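Local coordinates for lipoate-protein ligase, putative (Streptococcus pneumoniae, PDB 1VQZ) that is a putative member of the lipoate-protein ligase family, with a lipoyl protein ligase A/B type catalytic domain and a bacterial lipoate protein ligase C-terminal region, at residues A[75-83]-A[244-252]; A[84-92]-A[165-174]. All blocks are in the same frame, centred on the assembly; numbering follows the deposited sequence.

Contact 1 (A[75-83]-A[244-252]); sequences IEVVRRISG and KFGTWDWNY. With EDO (1,2-ethanediol), chain G; EDO (1,2-ethanediol), chain I; EDO (1,2-ethanediol), chain H; EDO (1,2-ethanediol), chain Q.
Arg-79 meets the end of helix 248-251 through both its backbone and its guanidinium. Its NE gives a 2.8 Å hydrogen bond to Trp-250 O, with the acceptor in the guanidinium plane, while NH2 reaches Tyr-252 O at 3.0 Å on a lone pair of that carbonyl. Arginine suits the place because its flat head can answer two carbonyls at a helix C-terminus along one edge; a bend at chi3 (-65°) turns it there, and NH1 goes on to Gln-59 O. The backbone of Arg-79 is gripped as well: its N donates to Asn-251 OD1 (3.0 Å, nearly straight at 168°), and its O accepts from Trp-250 NE1 at 2.9 Å, from above the carbonyl plane. These two side chains thus take up the N-H and C=O that Arg-79 turns away from strand 52-55. With both ends of the Asn-251 amide bonded, OD1 to Arg-79 N and ND2 to Phe-245 O, its rotation is fixed.

Packing surrounds this polar centre. Arg-79 CD lies over the six-membered ring of Trp-250, 3.8 Å from its centroid, a CH-pi contact, and Lys-244 CE covers the opposite face. Ile-81 CG2 sits at the edge of the Phe-245 ring, 3.7 Å from CZ, and Val-78 CG1 packs on Phe-245 CB. At the other end Val-77 CG1 abuts the hydroxyl end of Tyr-252.

Strand 76-79 is an outer strand of a three-stranded sheet, bonded on its inner side to strand 52-55. Helix 23-36 flanks Val-78 and Phe-245 through Ile-27, and helix 67-73 lies against Val-77 through Val-70.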
loop_
_atom_site.group_PDB
_atom_site.type_symbol
_atom_site.label_atom_id
_atom_site.label_comp_id
_atom_site.label_asym_id
_atom_site.label_seq_id
_atom_site.Cartn_x
_atom_site.Cartn_y
_atom_site.Cartn_z
ATOM N N ILE A 75 3.963 5.425 18.339
ATOM C CA ILE A 75 3.758 4.718 17.065
ATOM C C ILE A 75 4.004 5.721 15.935
ATOM O O ILE A 75 3.425 6.813 15.966
ATOM C CB ILE A 75 2.317 4.150 17.049
ATOM C CG1 ILE A 75 2.155 3.103 18.185
ATOM C CG2 ILE A 75 1.933 3.496 15.692
ATOM C CD1 ILE A 75 0.741 2.621 18.391
ATOM N N GLU A 76 4.863 5.385 14.968
ATOM C CA GLU A 76 5.047 6.229 13.748
ATOM C C GLU A 76 3.776 6.197 12.885
ATOM O O GLU A 76 3.100 5.189 12.851
ATOM C CB GLU A 76 6.200 5.706 12.884
ATOM C CG GLU A 76 7.559 5.450 13.558
ATOM C CD GLU A 76 8.209 6.691 14.072
ATOM O OE1 GLU A 76 7.811 7.776 13.660
ATOM O OE2 GLU A 76 9.124 6.601 14.907
ATOM N N VAL A 77 3.456 7.299 12.209
ATOM C CA VAL A 77 2.423 7.360 11.187
ATOM C C VAL A 77 3.066 7.827 9.871
ATOM O O VAL A 77 3.509 8.999 9.761
ATOM C CB VAL A 77 1.211 8.258 11.618
ATOM C CG1 VAL A 77 0.190 8.399 10.531
ATOM C CG2 VAL A 77 0.573 7.726 12.881
ATOM N N VAL A 78 3.060 6.934 8.863
ATOM C CA VAL A 78 3.636 7.236 7.544
ATOM C C VAL A 78 2.712 6.803 6.407
ATOM O O VAL A 78 2.120 5.733 6.456
ATOM C CB VAL A 78 5.046 6.585 7.422
ATOM C CG1 VAL A 78 5.726 6.900 6.088
ATOM C CG2 VAL A 78 5.959 7.026 8.603
ATOM N N ARG A 79 2.540 7.669 5.422
ATOM C CA ARG A 79 1.743 7.365 4.240
ATOM C C ARG A 79 2.620 6.646 3.240
ATOM O O ARG A 79 3.692 7.114 2.904
ATOM C CB ARG A 79 1.200 8.655 3.653
ATOM C CG ARG A 79 0.297 8.510 2.464
ATOM C CD ARG A 79 0.061 9.832 1.833
ATOM N NE ARG A 79 -0.681 10.830 2.631
ATOM C CZ ARG A 79 -1.992 10.816 2.880
ATOM N NH1 ARG A 79 -2.759 9.803 2.497
ATOM N NH2 ARG A 79 -2.541 11.830 3.544
ATOM N N ARG A 80 2.154 5.499 2.763
ATOM C CA ARG A 80 2.844 4.771 1.707
ATOM C C ARG A 80 2.400 5.167 0.303
ATOM O O ARG A 80 1.483 6.037 0.079
ATOM C CB ARG A 80 2.688 3.238 1.927
ATOM C CG ARG A 80 1.266 2.716 1.801
ATOM C CD ARG A 80 1.174 1.162 1.810
ATOM N NE ARG A 80 -0.240 0.875 1.571
ATOM C CZ ARG A 80 -1.205 0.858 2.501
ATOM N NH1 ARG A 80 -0.905 1.009 3.778
ATOM N NH2 ARG A 80 -2.484 0.701 2.125
ATOM N N ILE A 81 3.106 4.607 -0.682
ATOM C CA ILE A 81 2.841 5.009 -2.082
ATOM C C ILE A 81 1.927 4.074 -2.847
ATOM O O ILE A 81 1.754 4.261 -4.030
ATOM C CB ILE A 81 4.145 5.315 -2.873
ATOM C CG1 ILE A 81 4.951 4.041 -3.154
ATOM C CG2 ILE A 81 4.979 6.346 -2.100
ATOM C CD1 ILE A 81 6.201 4.263 -3.977
ATOM N N SER A 82 1.342 3.072 -2.197
ATOM C CA SER A 82 0.236 2.312 -2.778
ATOM C C SER A 82 -1.103 2.643 -2.072
ATOM O O SER A 82 -1.139 3.157 -0.949
ATOM C CB SER A 82 0.484 0.809 -2.652
ATOM O OG SER A 82 0.780 0.439 -1.309
ATOM N N GLY A 83 -2.187 2.270 -2.729
ATOM C CA GLY A 83 -3.523 2.516 -2.259
ATOM C C GLY A 83 -3.992 1.629 -1.160
ATOM O O GLY A 83 -3.234 0.858 -0.616
ATOM N N LYS A 244 9.837 13.964 2.279
ATOM C CA LYS A 244 8.587 13.239 2.055
ATOM C C LYS A 244 8.081 12.444 3.275
ATOM O O LYS A 244 7.291 12.963 4.094
ATOM C CB LYS A 244 8.718 12.388 0.765
ATOM C CG LYS A 244 7.407 11.756 0.255
ATOM C CD LYS A 244 7.554 11.245 -1.172
ATOM C CE LYS A 244 6.300 10.589 -1.653
ATOM N NZ LYS A 244 6.314 10.190 -3.074
ATOM N N PHE A 245 8.588 11.227 3.452
ATOM C CA PHE A 245 8.056 10.289 4.428
ATOM C C PHE A 245 8.203 10.719 5.897
ATOM O O PHE A 245 7.495 10.224 6.761
ATOM C CB PHE A 245 8.655 8.884 4.131
ATOM C CG PHE A 245 8.327 8.384 2.726
ATOM C CD1 PHE A 245 7.043 7.983 2.415
ATOM C CD2 PHE A 245 9.271 8.417 1.705
ATOM C CE1 PHE A 245 6.731 7.602 1.137
ATOM C CE2 PHE A 245 8.959 8.033 0.449
ATOM C CZ PHE A 245 7.684 7.610 0.153
ATOM N N GLY A 246 9.139 11.635 6.162
ATOM C CA GLY A 246 9.293 12.297 7.468
ATOM C C GLY A 246 8.535 13.589 7.686
ATOM O O GLY A 246 8.726 14.235 8.714
ATOM N N THR A 247 7.693 13.996 6.735
ATOM C CA THR A 247 7.007 15.280 6.828
ATOM C C THR A 247 5.497 15.157 7.089
ATOM O O THR A 247 4.854 14.270 6.565
ATOM C CB THR A 247 7.184 16.168 5.563
ATOM O OG1 THR A 247 6.581 15.539 4.414
ATOM C CG2 THR A 247 8.648 16.433 5.307
ATOM N N TRP A 248 4.963 16.123 7.845
ATOM C CA TRP A 248 3.522 16.304 7.974
ATOM C C TRP A 248 2.808 16.541 6.598
ATOM O O TRP A 248 1.697 16.037 6.379
ATOM C CB TRP A 248 3.227 17.436 8.962
ATOM C CG TRP A 248 1.779 17.512 9.347
ATOM C CD1 TRP A 248 1.131 16.870 10.404
ATOM C CD2 TRP A 248 0.788 18.253 8.667
ATOM N NE1 TRP A 248 -0.206 17.189 10.403
ATOM C CE2 TRP A 248 -0.450 18.027 9.340
ATOM C CE3 TRP A 248 0.813 19.091 7.552
ATOM C CZ2 TRP A 248 -1.624 18.610 8.929
ATOM C CZ3 TRP A 248 -0.374 19.665 7.145
ATOM C CH2 TRP A 248 -1.573 19.424 7.821
ATOM N N ASP A 249 3.423 17.312 5.694
ATOM C CA ASP A 249 2.754 17.695 4.463
ATOM C C ASP A 249 2.425 16.451 3.612
ATOM O O ASP A 249 1.402 16.408 2.903
ATOM C CB ASP A 249 3.633 18.611 3.595
ATOM C CG ASP A 249 3.810 20.026 4.159
ATOM O OD1 ASP A 249 3.005 20.496 4.977
ATOM O OD2 ASP A 249 4.775 20.685 3.729
ATOM N N TRP A 250 3.321 15.472 3.666
ATOM C CA TRP A 250 3.113 14.231 2.970
ATOM C C TRP A 250 2.204 13.277 3.759
ATOM O O TRP A 250 1.279 12.695 3.204
ATOM C CB TRP A 250 4.451 13.545 2.642
ATOM C CG TRP A 250 4.254 12.143 2.173
ATOM C CD1 TRP A 250 4.547 10.982 2.884
ATOM C CD2 TRP A 250 3.677 11.718 0.939
ATOM N NE1 TRP A 250 4.161 9.874 2.151
ATOM C CE2 TRP A 250 3.630 10.288 0.962
ATOM C CE3 TRP A 250 3.164 12.391 -0.187
ATOM C CZ2 TRP A 250 3.121 9.549 -0.076
ATOM C CZ3 TRP A 250 2.635 11.619 -1.246
ATOM C CH2 TRP A 250 2.647 10.206 -1.178
ATOM N N ASN A 251 2.500 13.064 5.035
ATOM C CA ASN A 251 1.813 11.979 5.793
ATOM C C ASN A 251 0.354 12.332 6.102
ATOM O O ASN A 251 -0.528 11.454 6.076
ATOM C CB ASN A 251 2.578 11.665 7.092
ATOM C CG ASN A 251 3.917 11.048 6.849
ATOM O OD1 ASN A 251 4.052 10.220 5.976
ATOM N ND2 ASN A 251 4.906 11.397 7.658
ATOM N N TYR A 252 0.138 13.612 6.402
ATOM C CA TYR A 252 -1.193 14.180 6.650
ATOM C C TYR A 252 -1.534 15.073 5.468
ATOM O O TYR A 252 -2.067 14.597 4.469
ATOM C CB TYR A 252 -1.173 14.951 7.973
ATOM C CG TYR A 252 -1.071 14.033 9.176
ATOM C CD1 TYR A 252 0.158 13.536 9.600
ATOM C CD2 TYR A 252 -2.203 13.660 9.887
ATOM C CE1 TYR A 252 0.256 12.680 10.740
ATOM C CE2 TYR A 252 -2.130 12.821 11.012
ATOM C CZ TYR A 252 -0.904 12.315 11.415
ATOM O OH TYR A 252 -0.845 11.484 12.512
HETATM C C1 EDO G . 6.732 19.633 6.397
HETATM O O1 EDO G . 5.391 19.160 6.533
HETATM C C2 EDO G . 7.510 19.082 7.551
HETATM O O2 EDO G . 6.551 18.314 8.280
HETATM C C1 EDO I . -1.273 14.435 1.156
HETATM O O1 EDO I . -2.196 15.183 0.312
HETATM C C2 EDO I . -0.023 14.038 0.367
HETATM O O2 EDO I . 0.736 15.192 -0.079
HETATM C C1 EDO H . 7.786 12.971 -5.338
HETATM O O1 EDO H . 7.651 11.618 -4.886
HETATM C C2 EDO H . 6.783 13.853 -4.611
HETATM O O2 EDO H . 5.935 13.086 -3.745
HETATM C C1 EDO Q . -3.138 14.811 14.917
HETATM O O1 EDO Q . -2.930 15.880 14.003
HETATM C C2 EDO Q . -3.599 13.465 14.361
HETATM O O2 EDO Q . -2.684 12.399 14.745
#

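Contact 2 (A[84-92]-A[165-174]); sequences GGAVYHDLN and VDLSVLANAL. With EDO (1,2-ethanediol), chain L.
The ring of Tyr-88 is the large bump of strand 87-89, and Val-169 of the facing segment 165-174 lies over one of its faces, crossing it obliquely. Val-169 CB stands 3.8 Å from the ring centroid, only 9° off the normal, so that its two methyls straddle the face: CG1 comes down 3.5 Å from CE1, and CG2 rests near CE2. A branched valine suits a flat ring, because it spreads two methyls across it without a long chain to fold away. Val-165 comes from another direction, its CG1 at the ring edge by CD2. Tyr-88 swings its ring into this angle between the two valines by turning CG away from the backbone N (chi1 -176°). Beside it, Leu-170 lays its CB against Tyr-88 CB and its methyls by Ala-86 O.

This is a helix packed across an edge strand of the small three-stranded sheet in the catalytic domain; the axes of 87-89 and 169-173 approach to 8.5 Å at 119°. Just before the strand, the small Ala-86 lets Leu-174, just past the helix, come close, its CD2 3.8 Å from Ala-86 CB.

At the far end the fit turns polar. Asp-90 accepts Asp-166 N on OD2 (3.0 Å, nearly straight), while OD1 takes Asn-92 N in an Asx turn, so one carboxylate ties both backbones. Asp-166 OD1 in turn caps Ser-168 N, and Val-165 CG2 nestles 3.4 Å from Asn-92 O.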
loop_
_atom_site.group_PDB
_atom_site.type_symbol
_atom_site.label_atom_id
_atom_site.label_comp_id
_atom_site.label_asym_id
_atom_site.label_seq_id
_atom_site.Cartn_x
_atom_site.Cartn_y
_atom_site.Cartn_z
ATOM N N GLY A 84 -5.255 1.767 -0.820
ATOM C CA GLY A 84 -5.874 0.975 0.267
ATOM C C GLY A 84 -5.937 1.656 1.618
ATOM O O GLY A 84 -5.827 2.911 1.729
ATOM N N GLY A 85 -6.089 0.821 2.650
ATOM C CA GLY A 85 -6.312 1.269 3.996
ATOM C C GLY A 85 -5.100 1.240 4.909
ATOM O O GLY A 85 -3.950 1.013 4.489
ATOM N N ALA A 86 -5.400 1.374 6.203
ATOM C CA ALA A 86 -4.389 1.459 7.231
ATOM C C ALA A 86 -3.910 0.089 7.676
ATOM O O ALA A 86 -4.689 -0.849 7.826
ATOM C CB ALA A 86 -4.901 2.268 8.434
ATOM N N VAL A 87 -2.606 -0.005 7.868
ATOM C CA VAL A 87 -1.975 -1.243 8.303
ATOM C C VAL A 87 -1.047 -0.995 9.503
ATOM O O VAL A 87 -0.319 -0.013 9.511
ATOM C CB VAL A 87 -1.178 -1.860 7.141
ATOM C CG1 VAL A 87 -0.659 -3.180 7.517
ATOM C CG2 VAL A 87 -2.072 -1.987 5.923
ATOM N N TYR A 88 -1.086 -1.909 10.490
ATOM C CA TYR A 88 -0.160 -1.910 11.614
ATOM C C TYR A 88 1.093 -2.731 11.356
ATOM O O TYR A 88 1.038 -3.921 11.025
ATOM C CB TYR A 88 -0.834 -2.390 12.912
ATOM C CG TYR A 88 0.084 -2.302 14.103
ATOM C CD1 TYR A 88 0.496 -1.054 14.591
ATOM C CD2 TYR A 88 0.536 -3.456 14.753
ATOM C CE1 TYR A 88 1.361 -0.952 15.680
ATOM C CE2 TYR A 88 1.443 -3.366 15.866
ATOM C CZ TYR A 88 1.833 -2.119 16.312
ATOM O OH TYR A 88 2.645 -2.032 17.406
ATOM N N HIS A 89 2.217 -2.077 11.537
ATOM C CA HIS A 89 3.517 -2.708 11.527
ATOM C C HIS A 89 4.131 -2.709 12.904
ATOM O O HIS A 89 4.025 -1.725 13.650
ATOM C CB HIS A 89 4.461 -1.910 10.607
ATOM C CG HIS A 89 4.149 -2.019 9.153
ATOM N ND1 HIS A 89 2.869 -1.937 8.650
ATOM C CD2 HIS A 89 4.973 -2.079 8.071
ATOM C CE1 HIS A 89 2.912 -2.016 7.328
ATOM N NE2 HIS A 89 4.181 -2.068 6.952
ATOM N N ASP A 90 4.851 -3.783 13.193
ATOM C CA ASP A 90 5.742 -3.847 14.310
ATOM C C ASP A 90 6.984 -4.658 13.952
ATOM O O ASP A 90 7.154 -5.089 12.795
ATOM C CB ASP A 90 4.989 -4.293 15.599
ATOM C CG ASP A 90 4.638 -5.789 15.655
ATOM O OD1 ASP A 90 5.105 -6.603 14.842
ATOM O OD2 ASP A 90 3.848 -6.163 16.564
ATOM N N LEU A 91 7.859 -4.886 14.942
ATOM C CA LEU A 91 9.103 -5.568 14.697
ATOM C C LEU A 91 8.942 -7.048 14.278
ATOM O O LEU A 91 9.923 -7.667 13.917
ATOM C CB LEU A 91 10.025 -5.481 15.920
ATOM C CG LEU A 91 10.566 -4.086 16.189
ATOM C CD1 LEU A 91 11.532 -4.167 17.378
ATOM C CD2 LEU A 91 11.291 -3.442 14.946
ATOM N N ASN A 92 7.722 -7.580 14.358
ATOM C CA ASN A 92 7.408 -8.932 13.926
ATOM C C ASN A 92 6.526 -8.996 12.663
ATOM O O ASN A 92 5.922 -10.057 12.309
ATOM C CB ASN A 92 6.793 -9.696 15.086
ATOM C CG ASN A 92 7.802 -10.047 16.125
ATOM O OD1 ASN A 92 8.742 -10.756 15.828
ATOM N ND2 ASN A 92 7.632 -9.536 17.344
ATOM N N VAL A 165 2.894 -10.391 14.712
ATOM C CA VAL A 165 2.438 -9.051 14.891
ATOM C C VAL A 165 1.423 -9.027 16.039
ATOM O O VAL A 165 0.615 -9.965 16.201
ATOM C CB VAL A 165 1.803 -8.532 13.571
ATOM C CG1 VAL A 165 1.361 -7.048 13.705
ATOM C CG2 VAL A 165 2.795 -8.711 12.429
ATOM N N ASP A 166 1.420 -7.959 16.815
ATOM C CA ASP A 166 0.323 -7.731 17.770
ATOM C C ASP A 166 -0.894 -7.262 16.980
ATOM O O ASP A 166 -0.954 -6.128 16.503
ATOM C CB ASP A 166 0.772 -6.741 18.831
ATOM C CG ASP A 166 -0.229 -6.572 19.961
ATOM O OD1 ASP A 166 -1.373 -7.102 19.895
ATOM O OD2 ASP A 166 0.149 -5.862 20.915
ATOM N N LEU A 167 -1.867 -8.159 16.821
ATOM C CA LEU A 167 -3.042 -7.887 15.996
ATOM C C LEU A 167 -4.083 -7.031 16.740
ATOM O O LEU A 167 -5.120 -6.725 16.166
ATOM C CB LEU A 167 -3.702 -9.200 15.537
ATOM C CG LEU A 167 -2.823 -10.205 14.785
ATOM C CD1 LEU A 167 -3.602 -11.539 14.528
ATOM C CD2 LEU A 167 -2.265 -9.615 13.519
ATOM N N SER A 168 -3.819 -6.673 18.007
ATOM C CA SER A 168 -4.775 -5.906 18.807
ATOM C C SER A 168 -4.597 -4.386 18.723
ATOM O O SER A 168 -5.455 -3.634 19.192
ATOM C CB SER A 168 -4.706 -6.339 20.280
ATOM O OG SER A 168 -3.558 -5.788 20.916
ATOM N N VAL A 169 -3.497 -3.929 18.138
ATOM C CA VAL A 169 -3.158 -2.512 18.199
ATOM C C VAL A 169 -3.968 -1.674 17.204
ATOM O O VAL A 169 -4.488 -0.627 17.569
ATOM C CB VAL A 169 -1.622 -2.294 17.987
ATOM C CG1 VAL A 169 -1.228 -0.813 18.079
ATOM C CG2 VAL A 169 -0.840 -3.114 18.953
ATOM N N LEU A 170 -4.093 -2.138 15.962
ATOM C CA LEU A 170 -4.728 -1.333 14.908
ATOM C C LEU A 170 -6.057 -0.712 15.328
ATOM O O LEU A 170 -6.311 0.461 15.053
ATOM C CB LEU A 170 -4.966 -2.185 13.628
ATOM C CG LEU A 170 -5.506 -1.409 12.406
ATOM C CD1 LEU A 170 -4.475 -0.375 11.902
ATOM C CD2 LEU A 170 -5.887 -2.408 11.340
ATOM N N ALA A 171 -6.918 -1.497 15.989
ATOM C CA ALA A 171 -8.265 -1.018 16.303
ATOM C C ALA A 171 -8.194 0.117 17.330
ATOM O O ALA A 171 -9.058 0.989 17.332
ATOM C CB ALA A 171 -9.146 -2.145 16.822
ATOM N N ASN A 172 -7.172 0.094 18.196
ATOM C CA ASN A 172 -6.950 1.151 19.187
ATOM C C ASN A 172 -6.298 2.387 18.551
ATOM O O ASN A 172 -6.488 3.491 19.044
ATOM C CB ASN A 172 -6.119 0.641 20.382
ATOM C CG ASN A 172 -6.848 -0.434 21.203
ATOM O OD1 ASN A 172 -8.051 -0.361 21.407
ATOM N ND2 ASN A 172 -6.110 -1.430 21.670
ATOM N N ALA A 173 -5.556 2.210 17.455
ATOM C CA ALA A 173 -4.824 3.349 16.816
ATOM C C ALA A 173 -5.641 4.150 15.813
ATOM O O ALA A 173 -5.228 5.239 15.400
ATOM C CB ALA A 173 -3.536 2.876 16.177
ATOM N N LEU A 174 -6.785 3.606 15.411
ATOM C CA LEU A 174 -7.648 4.212 14.388
ATOM C C LEU A 174 -8.858 4.810 15.094
ATOM O O LEU A 174 -9.244 4.334 16.126
ATOM C CB LEU A 174 -8.102 3.161 13.369
ATOM C CG LEU A 174 -7.063 2.511 12.413
ATOM C CD1 LEU A 174 -7.749 1.661 11.360
ATOM C CD2 LEU A 174 -6.174 3.529 11.750
HETATM C C1 EDO L . 4.707 0.204 3.487
HETATM O O1 EDO L . 4.024 -0.973 3.850
HETATM C C2 EDO L . 5.196 -0.047 2.081
HETATM O O2 EDO L . 6.173 0.905 1.723
#

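From the N terminus the chain lays down strand 52-55, the middle strand of the small sheet, before helix 67-73 and strand 76-79, and then passes through the glycine-rich loop 80-86 into strand 87-89; both of these flank strand 52-55. Contact 2 closes first, when the chain returns at 165-174 after running through strands of the large sheet and helix 110-123. Contact 1 closes much later, at 244-252, so contact 2 is nested inside its loop. The two press helices onto opposite edge strands of the small sheet. Their centres are 15 Å apart, yet they meet: Arg-80 NH2 probably hydrogen-bonds Gly-85 O, and Ile-75 CD1 packs against Val-169 CG1.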